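Local coordinates for putative phosphinothricin acetyltransferase YwnH (Bacillus subtilis, PDB 1VHS), which probably inactivates the herbicidal antibiotic phosphinothricin by transferring an acetyl group to it from acetyl-CoA, at residues A[101-106]-A[134-139]; A[46-51]-A[67-72]; A[18-23]-A[28-33]; A[71-74]-A[78-81]. All coordinates share one frame; numbering follows the deposited sequence. Where two conformers were deposited one is given.

Contact 1. Residues A[101-106]-A[134-139]; sequences YLLQEA and EKHGFA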
loop_
_atom_site.group_PDB
_atom_site.type_symbol
_atom_site.label_atom_id
_atom_site.label_comp_id
_atom_site.label_asym_id
_atom_site.label_seq_id
_atom_site.Cartn_x
_atom_site.Cartn_y
_atom_site.Cartn_z
ATOM N N TYR A 101 -9.886 -3.311 -7.714
ATOM C CA TYR A 101 -9.556 -2.387 -8.785
ATOM C C TYR A 101 -8.162 -1.796 -8.607
ATOM O O TYR A 101 -7.381 -1.738 -9.554
ATOM C CB TYR A 101 -10.581 -1.255 -8.845
ATOM C CG TYR A 101 -10.297 -0.274 -9.954
ATOM C CD1 TYR A 101 -10.469 -0.638 -11.290
ATOM C CD2 TYR A 101 -9.817 1.002 -9.675
ATOM C CE1 TYR A 101 -10.166 0.247 -12.319
ATOM C CE2 TYR A 101 -9.509 1.895 -10.698
ATOM C CZ TYR A 101 -9.686 1.511 -12.016
ATOM O OH TYR A 101 -9.379 2.387 -13.031
ATOM N N LEU A 102 -7.853 -1.354 -7.392
ATOM C CA LEU A 102 -6.548 -0.757 -7.114
ATOM C C LEU A 102 -5.391 -1.720 -7.346
ATOM O O LEU A 102 -4.360 -1.336 -7.908
ATOM C CB LEU A 102 -6.505 -0.229 -5.675
ATOM C CG LEU A 102 -7.525 0.875 -5.376
ATOM C CD1 LEU A 102 -7.474 1.259 -3.905
ATOM C CD2 LEU A 102 -7.223 2.082 -6.254
ATOM N N LEU A 103 -5.545 -2.968 -6.917
ATOM C CA LEU A 103 -4.470 -3.936 -7.113
ATOM C C LEU A 103 -4.279 -4.194 -8.600
ATOM O O LEU A 103 -3.156 -4.266 -9.080
ATOM C CB LEU A 103 -4.767 -5.253 -6.383
ATOM C CG LEU A 103 -3.672 -6.330 -6.478
ATOM C CD1 LEU A 103 -2.304 -5.743 -6.118
ATOM C CD2 LEU A 103 -4.015 -7.487 -5.545
ATOM N N GLN A 104 -5.381 -4.325 -9.333
ATOM C CA GLN A 104 -5.293 -4.563 -10.768
ATOM C C GLN A 104 -4.519 -3.428 -11.439
ATOM O O GLN A 104 -3.651 -3.674 -12.271
ATOM C CB GLN A 104 -6.694 -4.691 -11.372
ATOM C CG GLN A 104 -6.710 -4.818 -12.889
ATOM C CD GLN A 104 -8.119 -4.901 -13.447
ATOM O OE1 GLN A 104 -8.830 -5.883 -13.226
ATOM N NE2 GLN A 104 -8.535 -3.861 -14.167
ATOM N N GLU A 105 -4.824 -2.186 -11.065
ATOM C CA GLU A 105 -4.126 -1.036 -11.635
ATOM C C GLU A 105 -2.656 -1.029 -11.225
ATOM O O GLU A 105 -1.784 -0.723 -12.031
ATOM C CB GLU A 105 -4.792 0.269 -11.194
ATOM C CG GLU A 105 -6.149 0.506 -11.836
ATOM C CD GLU A 105 -6.171 0.102 -13.307
ATOM O OE1 GLU A 105 -5.411 0.690 -14.104
ATOM O OE2 GLU A 105 -6.940 -0.817 -13.666
ATOM N N ALA A 106 -2.383 -1.361 -9.970
ATOM C CA ALA A 106 -1.004 -1.398 -9.499
ATOM C C ALA A 106 -0.216 -2.391 -10.352
ATOM O O ALA A 106 0.912 -2.113 -10.769
ATOM C CB ALA A 106 -0.958 -1.813 -8.020
ATOM N N GLU A 134 -3.620 -13.151 -3.195
ATOM C CA GLU A 134 -3.384 -14.513 -3.650
ATOM C C GLU A 134 -4.140 -14.846 -4.931
ATOM O O GLU A 134 -3.733 -15.731 -5.672
ATOM C CB GLU A 134 -3.725 -15.518 -2.539
ATOM C CG GLU A 134 -2.671 -15.558 -1.441
ATOM C CD GLU A 134 -3.041 -16.475 -0.288
ATOM O OE1 GLU A 134 -3.253 -17.682 -0.526
ATOM O OE2 GLU A 134 -3.116 -15.988 0.858
ATOM N N LYS A 135 -5.229 -14.134 -5.197
ATOM C CA LYS A 135 -5.988 -14.372 -6.421
ATOM C C LYS A 135 -5.252 -13.715 -7.578
ATOM O O LYS A 135 -5.494 -14.042 -8.739
ATOM C CB LYS A 135 -7.398 -13.778 -6.324
ATOM C CG LYS A 135 -8.337 -14.519 -5.386
ATOM C CD LYS A 135 -9.706 -13.862 -5.383
ATOM C CE LYS A 135 -10.672 -14.556 -4.429
ATOM N NZ LYS A 135 -11.958 -13.812 -4.348
ATOM N N HIS A 136 -4.354 -12.785 -7.257
ATOM C CA HIS A 136 -3.595 -12.086 -8.283
ATOM C C HIS A 136 -2.129 -12.490 -8.441
ATOM O O HIS A 136 -1.282 -11.669 -8.793
ATOM C CB HIS A 136 -3.707 -10.572 -8.083
ATOM C CG HIS A 136 -5.050 -10.014 -8.446
ATOM N ND1 HIS A 136 -6.077 -9.879 -7.536
ATOM C CD2 HIS A 136 -5.535 -9.561 -9.626
ATOM C CE1 HIS A 136 -7.134 -9.363 -8.138
ATOM N NE2 HIS A 136 -6.832 -9.163 -9.408
ATOM N N GLY A 137 -1.831 -13.756 -8.169
ATOM C CA GLY A 137 -0.480 -14.250 -8.365
ATOM C C GLY A 137 0.518 -14.141 -7.230
ATOM O O GLY A 137 1.658 -14.589 -7.369
ATOM N N PHE A 138 0.113 -13.546 -6.117
ATOM C CA PHE A 138 1.024 -13.423 -4.988
ATOM C C PHE A 138 1.038 -14.708 -4.173
ATOM O O PHE A 138 0.019 -15.389 -4.060
ATOM C CB PHE A 138 0.620 -12.254 -4.088
ATOM C CG PHE A 138 0.911 -10.907 -4.674
ATOM C CD1 PHE A 138 0.106 -10.381 -5.683
ATOM C CD2 PHE A 138 1.999 -10.159 -4.222
ATOM C CE1 PHE A 138 0.382 -9.126 -6.233
ATOM C CE2 PHE A 138 2.280 -8.908 -4.762
ATOM C CZ PHE A 138 1.467 -8.389 -5.772
ATOM N N ALA A 139 2.206 -15.036 -3.628
ATOM C CA ALA A 139 2.389 -16.218 -2.786
ATOM C C ALA A 139 3.023 -15.747 -1.479
ATOM O O ALA A 139 3.725 -14.735 -1.454
ATOM C CB ALA A 139 3.311 -17.211 -3.473
#
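Leu103 bridges to His136 and Phe138, each of its methyls meeting one ring. Its CB points from helix 98-109 toward the other segment but stops short of contact. CG comes next, anti to the backbone N (chi1 -178°), a torsion that carries the fork outward; it lies 4.3 Å above the plane of the His136 ring, displaced toward the rim. Beyond it CD2 approaches the same imidazole, 3.7 Å from His136 ND1, and it also touches His136 CB at 4.0 Å. The two side chains run past each other in opposite directions. In this GNAT fold the predicted acetyl-CoA-binding residues Lys96 to Ser100 run into the start of helix 98-109, and this contact ties that helix to the chain just leaving helix 127-135, whose first residues overlap another predicted cofactor-binding segment, Asn126 to Pro128. CD1, the other branch, turns to Phe138, with 4.3 Å between Leu103 CD1 and Phe138 CE1, a looser apolar touch. The receiving rings have partners of their own: His136 ND1 is hydrogen-bonded to Leu132 O, and Phe138 meets Phe133 edge-to-face. Leu132 and Phe133 also touch Leu103 themselves, so the leucine meets both the last turns of that helix and the chain leaving it. Between the two rings Gly137 adopts a positive phi of 89°, turning the backbone out of the helix and toward the strand that starts at Ala139.

Contact 2. Residues A[46-51]-A[67-72]; sequences SGHTES and WISFET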
loop_
_atom_site.group_PDB
_atom_site.type_symbol
_atom_site.label_atom_id
_atom_site.label_comp_id
_atom_site.label_asym_id
_atom_site.label_seq_id
_atom_site.Cartn_x
_atom_site.Cartn_y
_atom_site.Cartn_z
ATOM N N SER A 46 7.620 12.989 -0.161
ATOM C CA SER A 46 8.572 13.508 -1.137
ATOM C C SER A 46 9.596 12.456 -1.549
ATOM O O SER A 46 10.332 12.642 -2.516
ATOM C CB SER A 46 9.294 14.735 -0.568
ATOM O OG SER A 46 8.380 15.786 -0.316
ATOM N N GLY A 47 9.632 11.351 -0.815
ATOM C CA GLY A 47 10.574 10.290 -1.124
ATOM C C GLY A 47 10.242 9.501 -2.379
ATOM O O GLY A 47 11.068 8.726 -2.858
ATOM N N HIS A 48 9.040 9.680 -2.917
ATOM C CA HIS A 48 8.662 8.957 -4.125
ATOM C C HIS A 48 9.344 9.549 -5.348
ATOM O O HIS A 48 9.691 10.730 -5.369
ATOM C CB HIS A 48 7.145 8.961 -4.310
ATOM C CG HIS A 48 6.416 8.176 -3.267
ATOM N ND1 HIS A 48 6.126 8.690 -2.021
ATOM C CD2 HIS A 48 5.977 6.895 -3.259
ATOM C CE1 HIS A 48 5.540 7.756 -1.290
ATOM N NE2 HIS A 48 5.438 6.660 -2.018
ATOM N N THR A 49 9.538 8.718 -6.365
ATOM C CA THR A 49 10.205 9.143 -7.586
ATOM C C THR A 49 9.384 8.798 -8.811
ATOM O O THR A 49 8.287 8.248 -8.709
ATOM C CB THR A 49 11.568 8.459 -7.733
ATOM O OG1 THR A 49 11.379 7.040 -7.792
ATOM C CG2 THR A 49 12.461 8.794 -6.547
ATOM N N GLU A 50 9.938 9.115 -9.977
ATOM C CA GLU A 50 9.272 8.843 -11.240
ATOM C C GLU A 50 9.112 7.343 -11.472
ATOM O O GLU A 50 8.152 6.912 -12.108
ATOM C CB GLU A 50 10.064 9.469 -12.390
ATOM C CG GLU A 50 9.390 9.337 -13.742
ATOM C CD GLU A 50 10.080 10.156 -14.813
ATOM O OE1 GLU A 50 10.242 11.378 -14.605
ATOM O OE2 GLU A 50 10.453 9.583 -15.860
ATOM N N SER A 51 10.049 6.554 -10.953
ATOM C CA SER A 51 10.001 5.101 -11.109
ATOM C C SER A 51 9.305 4.400 -9.938
ATOM O O SER A 51 8.862 3.261 -10.068
ATOM C CB SER A 51 11.417 4.534 -11.276
ATOM O OG SER A 51 12.174 4.671 -10.085
ATOM N N TRP A 67 -5.137 5.424 -2.207
ATOM C CA TRP A 67 -3.846 5.644 -2.827
ATOM C C TRP A 67 -3.026 4.371 -2.933
ATOM O O TRP A 67 -3.261 3.404 -2.206
ATOM C CB TRP A 67 -3.038 6.746 -2.111
ATOM C CG TRP A 67 -2.878 6.647 -0.608
ATOM C CD1 TRP A 67 -3.682 7.211 0.340
ATOM C CD2 TRP A 67 -1.792 6.036 0.102
ATOM N NE1 TRP A 67 -3.160 7.002 1.594
ATOM C CE2 TRP A 67 -1.999 6.282 1.477
ATOM C CE3 TRP A 67 -0.660 5.308 -0.294
ATOM C CZ2 TRP A 67 -1.116 5.830 2.462
ATOM C CZ3 TRP A 67 0.220 4.858 0.685
ATOM C CH2 TRP A 67 -0.013 5.122 2.048
ATOM N N ILE A 68 -2.091 4.383 -3.874
ATOM C CA ILE A 68 -1.195 3.257 -4.132
ATOM C C ILE A 68 0.223 3.805 -4.111
ATOM O O ILE A 68 0.549 4.741 -4.843
ATOM C CB ILE A 68 -1.430 2.641 -5.521
ATOM C CG1 ILE A 68 -2.896 2.255 -5.702
ATOM C CG2 ILE A 68 -0.553 1.403 -5.694
ATOM C CD1 ILE A 68 -3.206 1.778 -7.115
ATOM N N SER A 69 1.067 3.219 -3.276
ATOM C CA SER A 69 2.442 3.670 -3.153
ATOM C C SER A 69 3.417 2.571 -3.540
ATOM O O SER A 69 3.267 1.432 -3.100
ATOM C CB SER A 69 2.715 4.098 -1.702
ATOM O OG SER A 69 4.101 4.284 -1.459
ATOM N N PHE A 70 4.393 2.906 -4.384
ATOM C CA PHE A 70 5.432 1.950 -4.753
ATOM C C PHE A 70 6.657 2.437 -3.987
ATOM O O PHE A 70 6.989 3.621 -4.022
ATOM C CB PHE A 70 5.721 1.961 -6.253
ATOM C CG PHE A 70 4.640 1.329 -7.079
ATOM C CD1 PHE A 70 3.603 2.096 -7.600
ATOM C CD2 PHE A 70 4.641 -0.042 -7.306
ATOM C CE1 PHE A 70 2.575 1.501 -8.336
ATOM C CE2 PHE A 70 3.618 -0.651 -8.039
ATOM C CZ PHE A 70 2.584 0.124 -8.555
ATOM N N GLU A 71 7.314 1.535 -3.274
ATOM C CA GLU A 71 8.480 1.924 -2.493
ATOM C C GLU A 71 9.638 0.979 -2.717
ATOM O O GLU A 71 9.442 -0.184 -3.069
ATOM C CB GLU A 71 8.104 1.975 -1.013
ATOM C CG GLU A 71 7.115 3.091 -0.693
ATOM C CD GLU A 71 6.484 2.952 0.673
ATOM O OE1 GLU A 71 7.227 2.730 1.654
ATOM O OE2 GLU A 71 5.243 3.075 0.768
ATOM N N THR A 72 10.851 1.491 -2.533
ATOM C CA THR A 72 12.050 0.681 -2.710
ATOM C C THR A 72 12.116 -0.359 -1.607
ATOM O O THR A 72 11.603 -0.141 -0.506
ATOM C CB THR A 72 13.324 1.540 -2.627
ATOM O OG1 THR A 72 13.406 2.144 -1.331
ATOM C CG2 THR A 72 13.303 2.622 -3.681
#
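Ser69 OG is held between two partners, accepting the N-H of His48 NE2 and donating its own proton to Glu71 OE2, both at 2.8 Å. The serine and glutamate lie two apart on strand 64-72 of the mixed GNAT sheet, where alternation puts both side chains on one face, whereas the histidine arrives from the loop between helix 42-46 and strand 54-58. The bond from the loop is nearly straight (168° at the hydrogen), and Ser69 OG sits at the edge of the imidazole, practically in its plane. For the second bond the hydroxyl comes to the anti side of the carboxylate, 16° out of its plane. Glu71 OE2 is also bonded to Trp44 NE1, and the same tryptophan meets the His48 ring edge-to-face. At the far side of the imidazole His48 ND1 is hydrogen-bonded to Phe45 O, so both ring nitrogens are engaged and the rotation of the ring is fixed. Such a pattern would be consistent with a protonated ring, which the carboxylate, with Glu71 OE2 4.5 Å from His48 NE2, would probably help to stabilise. One ring carbon is engaged as well: His48 CD2 lies 3.5 Å from the backbone oxygen Phe70 O.

Contact 3. Residues A[18-23]-A[28-33]; sequences AIYNST and MVTADT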
loop_
_atom_site.group_PDB
_atom_site.type_symbol
_atom_site.label_atom_id
_atom_site.label_comp_id
_atom_site.label_asym_id
_atom_site.label_seq_id
_atom_site.Cartn_x
_atom_site.Cartn_y
_atom_site.Cartn_z
ATOM N N ALA A 18 -4.940 11.518 5.863
ATOM C CA ALA A 18 -6.268 11.328 6.428
ATOM C C ALA A 18 -6.750 9.900 6.169
ATOM O O ALA A 18 -7.292 9.249 7.064
ATOM C CB ALA A 18 -7.243 12.332 5.824
ATOM N N ILE A 19 -6.554 9.418 4.943
ATOM C CA ILE A 19 -6.962 8.063 4.585
ATOM C C ILE A 19 -6.166 7.075 5.436
ATOM O O ILE A 19 -6.711 6.105 5.962
ATOM C CB ILE A 19 -6.713 7.780 3.086
ATOM C CG1 ILE A 19 -7.727 8.567 2.249
ATOM C CG2 ILE A 19 -6.794 6.269 2.800
ATOM C CD1 ILE A 19 -7.522 8.457 0.756
ATOM N N TYR A 20 -4.874 7.340 5.565
ATOM C CA TYR A 20 -3.993 6.501 6.366
ATOM C C TYR A 20 -4.539 6.415 7.794
ATOM O O TYR A 20 -4.684 5.327 8.350
ATOM C CB TYR A 20 -2.593 7.106 6.375
ATOM C CG TYR A 20 -1.580 6.314 7.164
ATOM C CD1 TYR A 20 -0.991 5.168 6.627
ATOM C CD2 TYR A 20 -1.199 6.717 8.442
ATOM C CE1 TYR A 20 -0.044 4.447 7.342
ATOM C CE2 TYR A 20 -0.253 6.003 9.170
ATOM C CZ TYR A 20 0.319 4.869 8.613
ATOM O OH TYR A 20 1.250 4.159 9.328
ATOM N N ASN A 21 -4.852 7.568 8.380
ATOM C CA ASN A 21 -5.377 7.606 9.744
ATOM C C ASN A 21 -6.729 6.939 9.928
ATOM O O ASN A 21 -7.026 6.418 11.004
ATOM C CB ASN A 21 -5.462 9.049 10.252
ATOM C CG ASN A 21 -4.101 9.642 10.541
ATOM O OD1 ASN A 21 -3.164 8.926 10.893
ATOM N ND2 ASN A 21 -3.988 10.957 10.413
ATOM N N SER A 22 -7.555 6.947 8.889
ATOM C CA SER A 22 -8.869 6.335 9.002
ATOM C C SER A 22 -8.761 4.821 9.173
ATOM O O SER A 22 -9.700 4.181 9.645
ATOM C CB SER A 22 -9.720 6.659 7.770
ATOM O OG SER A 22 -9.183 6.047 6.612
ATOM N N THR A 23 -7.616 4.255 8.799
ATOM C CA THR A 23 -7.401 2.812 8.907
ATOM C C THR A 23 -6.744 2.376 10.222
ATOM O O THR A 23 -6.749 1.192 10.562
ATOM C CB THR A 23 -6.512 2.287 7.760
ATOM O OG1 THR A 23 -5.158 2.708 7.977
ATOM C CG2 THR A 23 -6.994 2.820 6.415
HETATM N N MSE A 28 -5.756 -3.111 11.156
HETATM C CA MSE A 28 -5.773 -4.205 10.199
HETATM C C MSE A 28 -4.740 -4.028 9.087
HETATM O O MSE A 28 -4.372 -4.996 8.423
HETATM C CB MSE A 28 -7.166 -4.316 9.575
HETATM C CG MSE A 28 -7.426 -5.624 8.856
HETATM SE SE MSE A 28 -7.911 -7.029 10.090
HETATM C CE MSE A 28 -9.637 -7.485 9.351
ATOM N N VAL A 29 -4.263 -2.802 8.887
ATOM C CA VAL A 29 -3.307 -2.550 7.815
ATOM C C VAL A 29 -2.075 -1.718 8.164
ATOM O O VAL A 29 -1.035 -1.856 7.518
ATOM C CB VAL A 29 -4.007 -1.871 6.620
ATOM N N THR A 30 -2.182 -0.860 9.174
ATOM C CA THR A 30 -1.059 -0.004 9.550
ATOM C C THR A 30 -0.347 -0.377 10.848
ATOM O O THR A 30 -0.916 -1.029 11.725
ATOM C CB THR A 30 -1.499 1.472 9.649
ATOM O OG1 THR A 30 -0.408 2.265 10.135
ATOM C CG2 THR A 30 -2.685 1.613 10.589
ATOM N N ALA A 31 0.905 0.061 10.956
ATOM C CA ALA A 31 1.735 -0.202 12.124
ATOM C C ALA A 31 1.667 0.922 13.155
ATOM O O ALA A 31 2.497 0.991 14.061
ATOM C CB ALA A 31 3.172 -0.414 11.691
ATOM N N ASP A 32 0.689 1.809 13.006
ATOM C CA ASP A 32 0.512 2.915 13.943
ATOM C C ASP A 32 -0.758 2.703 14.758
ATOM O O ASP A 32 -1.768 2.236 14.231
ATOM C CB ASP A 32 0.417 4.248 13.192
ATOM C CG ASP A 32 1.773 4.793 12.790
ATOM O OD1 ASP A 32 2.560 5.158 13.688
ATOM O OD2 ASP A 32 2.051 4.861 11.574
ATOM N N THR A 33 -0.701 3.039 16.043
ATOM C CA THR A 33 -1.854 2.896 16.923
ATOM C C THR A 33 -2.450 4.280 17.168
ATOM O O THR A 33 -3.584 4.410 17.623
ATOM C CB THR A 33 -1.462 2.278 18.285
ATOM O OG1 THR A 33 -0.597 3.176 18.990
ATOM C CG2 THR A 33 -0.747 0.951 18.079
#
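Tyr20 crosses both Thr30 and Asp32 at about a right angle, and its hydroxyl is where the three meet. The phenol and carboxylate planes stand 75° apart, with Asp32 OD2 at the ring edge and close to its plane. There Tyr20 OH donates to Asp32 OD2 over a very short 2.5 Å, while it accepts from Thr30 OG1 at 2.6 Å, the threonine approaching the ring obliquely. One phenolic oxygen is thus gripped by two residues of a single turn. The turn itself is an ST turn: Asp32 N donates back to Thr30 OG1 at 3.1 Å, which places the threonine hydroxyl and the aspartate together for the phenol. Tyr20 reaches them because its CG lies anti to the backbone N (chi1 -179°), sending the ring off the helix toward the loop. Thr23, one helical turn on, adds a van der Waals touch, its OG1 standing 3.8 Å from Thr30 CG2. That hydroxyl is already committed to its own helix, where Thr23 OG1 donates to Tyr20 O at 2.7 Å. A cation-pi contact with Arg41 may further polarise the phenol. In GNAT enzymes the loop joining the first two helices commonly borders the acceptor pocket; here it is fastened to helix 13-24, whose Ile19 and Thr23 pack on Tyr88 of strand 82-89 while Ile19 also touches Val64 and Trp67 of strand 64-72.

Contact 4. Residues A[71-74]-A[78-81]; sequences ETFY and AYNK
The loop joining the antiparallel neighbours 64-72 and 82-89 carries an aromatic cluster, in which Phe73 and Tyr74 leave the first strand and close on Tyr79 from the returning chain. All three are brought together by a connection of only a few residues, and both partners lie on the same side of the Tyr79 ring, Tyr74 meeting its CD1 and CE1 atoms and Phe73 its CD2 and CE2 atoms. The Tyr74 ring presents an edge to the face of Tyr79 in an offset T-shaped pair, the planes 79° apart and the centroids of the Tyr74 and Tyr79 rings separated by 5.7 Å. Its methylene joins in: Tyr74 CB makes an off-centre CH-pi contact, 4.3 Å from the centroid of Tyr79 and 3.8 Å from Tyr79 CD1. On the other half of the ring Tyr79 CD2 meets the edge of the phenylalanine, 3.5 Å from Phe73 CD2. These two rings are inclined by 53°, an oblique pairing that is neither a stack nor a T. A water also connects the backbones, lying 3.1 Å from Tyr79 O, where it probably donates; its other bond, from Phe73 N, is modelled at 2.5 Å and its exact length is doubtful. Phe73 also touches Thr82 and Glu84, which connects the cluster to the start of strand 82-89. All three aromatics touch a crystal neighbour, and their precise poses may partly reflect the lattice. The chemistry of the contact is probably dispersion, with an added edge-to-face attraction between Tyr74 and Tyr79, so it sets a mutual tilt of rings without the strict geometry of polar bonds.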
loop_
_atom_site.group_PDB
_atom_site.type_symbol
_atom_site.label_atom_id
_atom_site.label_comp_id
_atom_site.label_asym_id
_atom_site.label_seq_id
_atom_site.Cartn_x
_atom_site.Cartn_y
_atom_site.Cartn_z
ATOM N N GLU A 71 7.314 1.535 -3.274
ATOM C CA GLU A 71 8.480 1.924 -2.493
ATOM C C GLU A 71 9.638 0.979 -2.717
ATOM O O GLU A 71 9.442 -0.184 -3.069
ATOM C CB GLU A 71 8.104 1.975 -1.013
ATOM C CG GLU A 71 7.115 3.091 -0.693
ATOM C CD GLU A 71 6.484 2.952 0.673
ATOM O OE1 GLU A 71 7.227 2.730 1.654
ATOM O OE2 GLU A 71 5.243 3.075 0.768
ATOM N N THR A 72 10.851 1.491 -2.533
ATOM C CA THR A 72 12.050 0.681 -2.710
ATOM C C THR A 72 12.116 -0.359 -1.607
ATOM O O THR A 72 11.603 -0.141 -0.506
ATOM C CB THR A 72 13.324 1.540 -2.627
ATOM O OG1 THR A 72 13.406 2.144 -1.331
ATOM C CG2 THR A 72 13.303 2.622 -3.681
ATOM N N PHE A 73 12.737 -1.494 -1.902
ATOM C CA PHE A 73 12.879 -2.543 -0.901
ATOM C C PHE A 73 14.121 -2.224 -0.082
ATOM O O PHE A 73 14.077 -2.175 1.147
ATOM C CB PHE A 73 13.041 -3.912 -1.565
ATOM C CG PHE A 73 13.384 -5.010 -0.600
ATOM C CD1 PHE A 73 12.476 -5.406 0.374
ATOM C CD2 PHE A 73 14.631 -5.626 -0.647
ATOM C CE1 PHE A 73 12.807 -6.405 1.294
ATOM C CE2 PHE A 73 14.973 -6.623 0.264
ATOM C CZ PHE A 73 14.058 -7.013 1.238
ATOM N N TYR A 74 15.229 -2.006 -0.783
ATOM C CA TYR A 74 16.495 -1.676 -0.143
ATOM C C TYR A 74 17.280 -0.733 -1.047
ATOM O O TYR A 74 17.429 -0.990 -2.245
ATOM C CB TYR A 74 17.313 -2.945 0.111
ATOM C CG TYR A 74 18.510 -2.724 1.011
ATOM C CD1 TYR A 74 18.344 -2.387 2.353
ATOM C CD2 TYR A 74 19.809 -2.836 0.516
ATOM C CE1 TYR A 74 19.441 -2.166 3.184
ATOM C CE2 TYR A 74 20.915 -2.617 1.337
ATOM C CZ TYR A 74 20.722 -2.282 2.670
ATOM O OH TYR A 74 21.808 -2.058 3.486
ATOM N N ALA A 78 21.479 -3.706 -6.331
ATOM C CA ALA A 78 21.144 -5.119 -6.463
ATOM C C ALA A 78 19.641 -5.355 -6.353
ATOM O O ALA A 78 19.118 -6.308 -6.928
ATOM C CB ALA A 78 21.875 -5.935 -5.402
ATOM N N TYR A 79 18.949 -4.486 -5.618
ATOM C CA TYR A 79 17.505 -4.631 -5.449
ATOM C C TYR A 79 16.667 -3.663 -6.288
ATOM O O TYR A 79 15.468 -3.531 -6.059
ATOM C CB TYR A 79 17.127 -4.469 -3.973
ATOM C CG TYR A 79 17.831 -5.443 -3.056
ATOM C CD1 TYR A 79 19.071 -5.135 -2.495
ATOM C CD2 TYR A 79 17.265 -6.682 -2.764
ATOM C CE1 TYR A 79 19.731 -6.046 -1.659
ATOM C CE2 TYR A 79 17.911 -7.595 -1.936
ATOM C CZ TYR A 79 19.142 -7.273 -1.386
ATOM O OH TYR A 79 19.773 -8.181 -0.562
ATOM N N ASN A 80 17.291 -3.004 -7.260
ATOM C CA ASN A 80 16.595 -2.042 -8.121
ATOM C C ASN A 80 15.306 -2.503 -8.801
ATOM O O ASN A 80 14.444 -1.682 -9.102
ATOM C CB ASN A 80 17.533 -1.519 -9.216
ATOM C CG ASN A 80 18.591 -0.591 -8.681
ATOM O OD1 ASN A 80 18.390 0.079 -7.669
ATOM N ND2 ASN A 80 19.725 -0.529 -9.370
ATOM N N LYS A 81 15.180 -3.796 -9.070
ATOM C CA LYS A 81 13.989 -4.314 -9.731
ATOM C C LYS A 81 12.979 -4.906 -8.762
ATOM O O LYS A 81 12.016 -5.549 -9.173
ATOM C CB LYS A 81 14.383 -5.362 -10.771
ATOM C CG LYS A 81 14.912 -4.761 -12.064
ATOM C CD LYS A 81 15.447 -5.823 -13.007
ATOM C CE LYS A 81 16.830 -6.268 -12.582
ATOM N NZ LYS A 81 17.793 -5.128 -12.602
HETATM O O HOH W 1 14.393 -1.786 -3.789
#

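In the fold
The four contacts grade from interior to surface, and their chemistry changes accordingly. Contact 1 is buried and apolar, joining helix 98-109 to the chain that leaves helix 127-135, beside the predicted cofactor site. Contacts 2 and 3, both partly buried, rely on short polar bonds that tether loops, one to strand 64-72 and the other to helix 13-24. Contact 4, at the surface and away from the annotated sites, returns to apolar contact, now between aromatic rings with a water bridging the backbones. Strand 64-72 links the set: contacts 2 and 4 share Glu71 and Thr72, Ile68 and Phe70 pack on the helix of contact 1, and Trp67 touches Ile19 and Tyr20 of contact 3. Contacts 1 and 3 lie on opposite sides of the chain's centre.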